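Geranylgeranyl pyrophosphate synthase (Geoglobus acetivorans, PDB 5JFQ) catalyses the magnesium-dependent stepwise addition of isopentenyl diphosphate to dimethylallyl diphosphate, making mainly geranylgeranyl diphosphate (three additions) and less farnesyl diphosphate. Local coordinates at residues 120-123 and 124-127; 200-203 and 204-208. One frame throughout, in Å; residues are numbered along the deposited sequence.

Contact 1: 120-123 and 124-127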
loop_
_atom_site.group_PDB
_atom_site.type_symbol
_atom_site.label_atom_id
_atom_site.label_comp_id
_atom_site.label_asym_id
_atom_site.label_seq_id
_atom_site.Cartn_x
_atom_site.Cartn_y
_atom_site.Cartn_z
ATOM N N PHE B 120 -7.999 -3.848 -0.409
ATOM C CA PHE B 120 -8.829 -3.548 0.741
ATOM C C PHE B 120 -10.220 -3.084 0.323
ATOM O O PHE B 120 -11.187 -3.311 1.056
ATOM C CB PHE B 120 -8.128 -2.531 1.621
ATOM C CG PHE B 120 -7.020 -3.127 2.410
ATOM C CD1 PHE B 120 -7.292 -3.852 3.563
ATOM C CD2 PHE B 120 -5.710 -3.029 1.969
ATOM C CE1 PHE B 120 -6.281 -4.426 4.285
ATOM C CE2 PHE B 120 -4.673 -3.610 2.692
ATOM C CZ PHE B 120 -4.951 -4.307 3.853
ATOM N N GLU B 121 -10.358 -2.468 -0.851
ATOM C CA GLU B 121 -11.699 -2.117 -1.285
ATOM C C GLU B 121 -12.471 -3.363 -1.678
ATOM O O GLU B 121 -13.681 -3.460 -1.433
ATOM C CB GLU B 121 -11.662 -1.132 -2.447
ATOM C CG GLU B 121 -13.039 -0.723 -2.896
ATOM C CD GLU B 121 -13.051 0.141 -4.127
ATOM O OE1 GLU B 121 -11.969 0.489 -4.633
ATOM O OE2 GLU B 121 -14.162 0.470 -4.591
ATOM N N ILE B 122 -11.789 -4.342 -2.271
ATOM C CA ILE B 122 -12.489 -5.555 -2.667
ATOM C C ILE B 122 -12.853 -6.382 -1.437
ATOM O O ILE B 122 -14.001 -6.808 -1.282
ATOM C CB ILE B 122 -11.651 -6.343 -3.681
ATOM C CG1 ILE B 122 -11.587 -5.543 -4.986
ATOM C CG2 ILE B 122 -12.258 -7.731 -3.890
ATOM C CD1 ILE B 122 -10.472 -5.993 -5.938
ATOM N N LEU B 123 -11.891 -6.588 -0.531
ATOM C CA LEU B 123 -12.177 -7.296 0.710
ATOM C C LEU B 123 -13.429 -6.750 1.382
ATOM O O LEU B 123 -14.291 -7.519 1.813
ATOM C CB LEU B 123 -10.985 -7.206 1.665
ATOM C CG LEU B 123 -11.205 -7.822 3.051
ATOM C CD1 LEU B 123 -11.576 -9.273 2.933
ATOM C CD2 LEU B 123 -9.958 -7.688 3.884
ATOM N N SER B 124 -13.556 -5.422 1.446
ATOM C CA SER B 124 -14.639 -4.758 2.152
ATOM C C SER B 124 -15.989 -4.977 1.493
ATOM O O SER B 124 -17.015 -4.678 2.115
ATOM C CB SER B 124 -14.357 -3.256 2.259
ATOM O OG SER B 124 -14.722 -2.577 1.061
ATOM N N MET B 125 -16.012 -5.463 0.255
ATOM C CA MET B 125 -17.264 -5.780 -0.416
ATOM C C MET B 125 -17.861 -7.101 0.042
ATOM O O MET B 125 -18.920 -7.483 -0.465
ATOM C CB MET B 125 -17.066 -5.855 -1.926
ATOM C CG MET B 125 -16.473 -4.638 -2.557
ATOM S SD MET B 125 -16.154 -4.984 -4.301
ATOM C CE MET B 125 -15.125 -3.597 -4.743
ATOM N N SER B 126 -17.209 -7.810 0.963
ATOM C CA SER B 126 -17.603 -9.181 1.253
ATOM C C SER B 126 -19.026 -9.256 1.797
ATOM O O SER B 126 -19.468 -8.396 2.563
ATOM C CB SER B 126 -16.628 -9.814 2.241
ATOM O OG SER B 126 -15.419 -10.163 1.591
ATOM N N ASP B 127 -19.747 -10.301 1.382
ATOM C CA ASP B 127 -21.051 -10.636 1.940
ATOM C C ASP B 127 -20.831 -11.473 3.192
ATOM O O ASP B 127 -20.878 -12.707 3.180
ATOM C CB ASP B 127 -21.896 -11.381 0.920
ATOM C CG ASP B 127 -23.168 -11.945 1.521
ATOM O OD1 ASP B 127 -23.677 -11.407 2.541
ATOM O OD2 ASP B 127 -23.648 -12.950 0.962
#
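The last turn of helix 105-123 and the type I beta turn from Leu123 to Ser126 meet in 120-127, where the chain leaves the helix. Ser124 N still gives an i to i-4 bond, 3.2 Å to Phe120 O. Beyond it the spacing tightens to three residues: Met125 N donates to Ile122 O at 2.9 Å, and Ser126 N closes the turn on Leu123 O at 3.1 Å. The hydroxyl of Ser124 turns to the carbonyl of Glu121, its OG lying 2.8 Å from Glu121 O and tilted 35° from the carbonyl plane. A chi1 of 82° sets OG between the backbone N and the carbonyl carbon, folding it back over the helix end. An alanine here would keep the backbone bonds but would probably leave Glu121 O without its hydroxyl donor. Met125 lays its thioether back across the same turn; beyond CG the chain is extended, and CE ends 4.0 Å from Glu121 CG and 4.0 Å from Ile122 CG1, a link between the aliphatic parts of both residues. Glu121, likewise stretched out, carries its carboxylate past this methyl to a salt bridge from OE1 to Arg142 of the second subunit. At the dimer interface Phe120 also stacks on Phe120 of the second subunit, and Ser124 packs on Ser138 of that subunit. Within its own chain several helices pack against the turn: Ile122 and Met125 rest on Leu23 of helix 9-23 and on helix 67-88, while Leu123 reaches Val137 and Leu140 of helix 130-159 and Ile186 of helix 165-190.

Contact 2: 200-203 and 204-208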
loop_
_atom_site.group_PDB
_atom_site.type_symbol
_atom_site.label_atom_id
_atom_site.label_comp_id
_atom_site.label_asym_id
_atom_site.label_seq_id
_atom_site.Cartn_x
_atom_site.Cartn_y
_atom_site.Cartn_z
ATOM N N ALA B 200 -6.242 -23.248 12.870
ATOM C CA ALA B 200 -6.003 -24.488 12.138
ATOM C C ALA B 200 -5.815 -24.222 10.652
ATOM O O ALA B 200 -4.870 -24.725 10.038
ATOM C CB ALA B 200 -7.148 -25.472 12.378
ATOM N N LEU B 201 -6.711 -23.440 10.047
ATOM C CA LEU B 201 -6.526 -23.093 8.642
ATOM C C LEU B 201 -5.331 -22.184 8.470
ATOM O O LEU B 201 -4.630 -22.258 7.455
ATOM C CB LEU B 201 -7.778 -22.430 8.092
ATOM C CG LEU B 201 -8.932 -23.413 7.942
ATOM C CD1 LEU B 201 -10.253 -22.680 7.739
ATOM C CD2 LEU B 201 -8.635 -24.348 6.782
ATOM N N TRP B 202 -5.093 -21.323 9.456
ATOM C CA TRP B 202 -3.891 -20.507 9.475
ATOM C C TRP B 202 -2.651 -21.386 9.398
ATOM O O TRP B 202 -1.891 -21.329 8.422
ATOM C CB TRP B 202 -3.896 -19.648 10.745
ATOM C CG TRP B 202 -2.746 -18.662 10.937
ATOM C CD1 TRP B 202 -1.828 -18.670 11.947
ATOM C CD2 TRP B 202 -2.431 -17.514 10.124
ATOM N NE1 TRP B 202 -0.958 -17.613 11.809
ATOM C CE2 TRP B 202 -1.312 -16.885 10.704
ATOM C CE3 TRP B 202 -2.986 -16.961 8.970
ATOM C CZ2 TRP B 202 -0.739 -15.738 10.165
ATOM C CZ3 TRP B 202 -2.421 -15.826 8.443
ATOM C CH2 TRP B 202 -1.308 -15.226 9.036
ATOM N N ASN B 203 -2.457 -22.238 10.410
ATOM C CA ASN B 203 -1.264 -23.080 10.459
ATOM C C ASN B 203 -1.100 -23.885 9.177
ATOM O O ASN B 203 0.009 -23.997 8.639
ATOM C CB ASN B 203 -1.332 -23.995 11.680
ATOM C CG ASN B 203 -0.887 -23.297 12.958
ATOM O OD1 ASN B 203 -0.624 -22.098 12.963
ATOM N ND2 ASN B 203 -0.795 -24.052 14.046
ATOM N N TYR B 204 -2.201 -24.414 8.644
ATOM C CA TYR B 204 -2.129 -25.106 7.363
ATOM C C TYR B 204 -1.542 -24.207 6.283
ATOM O O TYR B 204 -0.647 -24.617 5.535
ATOM C CB TYR B 204 -3.512 -25.591 6.956
ATOM C CG TYR B 204 -3.622 -25.931 5.498
ATOM C CD1 TYR B 204 -3.286 -27.188 5.033
ATOM C CD2 TYR B 204 -4.078 -24.997 4.584
ATOM C CE1 TYR B 204 -3.404 -27.505 3.690
ATOM C CE2 TYR B 204 -4.197 -25.301 3.246
ATOM C CZ TYR B 204 -3.861 -26.555 2.803
ATOM O OH TYR B 204 -3.974 -26.861 1.469
ATOM N N GLY B 205 -2.037 -22.971 6.185
ATOM C CA GLY B 205 -1.591 -22.093 5.118
ATOM C C GLY B 205 -0.129 -21.713 5.247
ATOM O O GLY B 205 0.598 -21.674 4.256
ATOM N N ILE B 206 0.323 -21.428 6.464
ATOM C CA ILE B 206 1.721 -21.074 6.649
ATOM C C ILE B 206 2.609 -22.237 6.259
ATOM O O ILE B 206 3.538 -22.095 5.453
ATOM C CB ILE B 206 1.986 -20.648 8.099
ATOM C CG1 ILE B 206 1.329 -19.304 8.377
ATOM C CG2 ILE B 206 3.469 -20.614 8.374
ATOM C CD1 ILE B 206 0.243 -19.420 9.382
ATOM N N TYR B 207 2.338 -23.404 6.838
ATOM C CA TYR B 207 3.186 -24.560 6.588
ATOM C C TYR B 207 3.186 -24.912 5.115
ATOM O O TYR B 207 4.245 -25.179 4.532
ATOM C CB TYR B 207 2.728 -25.732 7.446
ATOM C CG TYR B 207 2.854 -25.410 8.909
ATOM C CD1 TYR B 207 3.844 -24.552 9.350
ATOM C CD2 TYR B 207 1.975 -25.938 9.843
ATOM C CE1 TYR B 207 3.976 -24.238 10.669
ATOM C CE2 TYR B 207 2.099 -25.628 11.179
ATOM C CZ TYR B 207 3.108 -24.771 11.584
ATOM O OH TYR B 207 3.250 -24.445 12.914
ATOM N N SER B 208 2.019 -24.867 4.483
ATOM C CA SER B 208 1.997 -25.058 3.045
ATOM C C SER B 208 2.887 -24.036 2.355
ATOM O O SER B 208 3.563 -24.359 1.376
ATOM C CB SER B 208 0.568 -24.976 2.538
ATOM O OG SER B 208 -0.254 -25.814 3.329
#
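Trp202 and Ile206, one helical turn apart, carry their side chains out on the same flank of helix 195-221. The CD1 methyl of Ile206 lies over one face of the indole, above its five-membered ring, modelled closer than a methyl can sit, so the detail of this packing is doubtful. With CG anti to the backbone N (chi1 -177°) the indole is carried away from the helix, and the turn about CB-CG decides which face looks toward the methyl. Beneath the pair, Ile206 N donates to Trp202 O at 3.0 Å.

On another flank Asn203 and Tyr207 run side by side and point the same way, with the amide and phenol planes 44° apart. Asn203 CB is 3.8 Å from Tyr207 CE2, so the aliphatic root of the asparagine meets the ring. Tyr207 N donates to Asn203 O at 3.0 Å.

Tyr204 and Ser208 form a third pair. Ser208 OG sits 3.5 Å above the plane of the Tyr204 ring, over its centre, and donates to Tyr204 O, which also accepts from Ser208 N at 2.9 Å. The two donors come from opposite faces of that carbonyl's plane. Tyr204 OH bonds to Leu310 O, tying the ring to helix 305-316.

Trp202 packs on Val178, Ile182 and Ser185 of helix 165-190, whereas Tyr204 meets Ala294 and Leu298 of helix 280-298. This i to i+4 pairing, ordinary for an alpha-helix, lies here in the mainly helical polyprenyl synthetase fold; the Ile206 side chain is about 8 Å from that of Thr176, which probably binds dimethylallyl diphosphate.

How the contacts relate
Contact 1 comes first along the chain, where helix 105-123 ends and the loop to helix 130-159 begins; contact 2 follows within helix 195-221. Their centres are 23 Å apart and their nearest atoms about 12 Å apart, without touching. Both lie in the polyprenyl synthetase region, and helix 165-190 stands as a common neighbour, meeting Leu123 and Ser126 of contact 1 and Leu201 and Trp202 of contact 2. Contact 1 lies towards the outside of the subunit, about 21 Å from its centre, and takes part in the homodimer interface. Contact 2, about 12 Å from that centre, lies within one helix packed on others of its chain; the second subunit does not touch its segments.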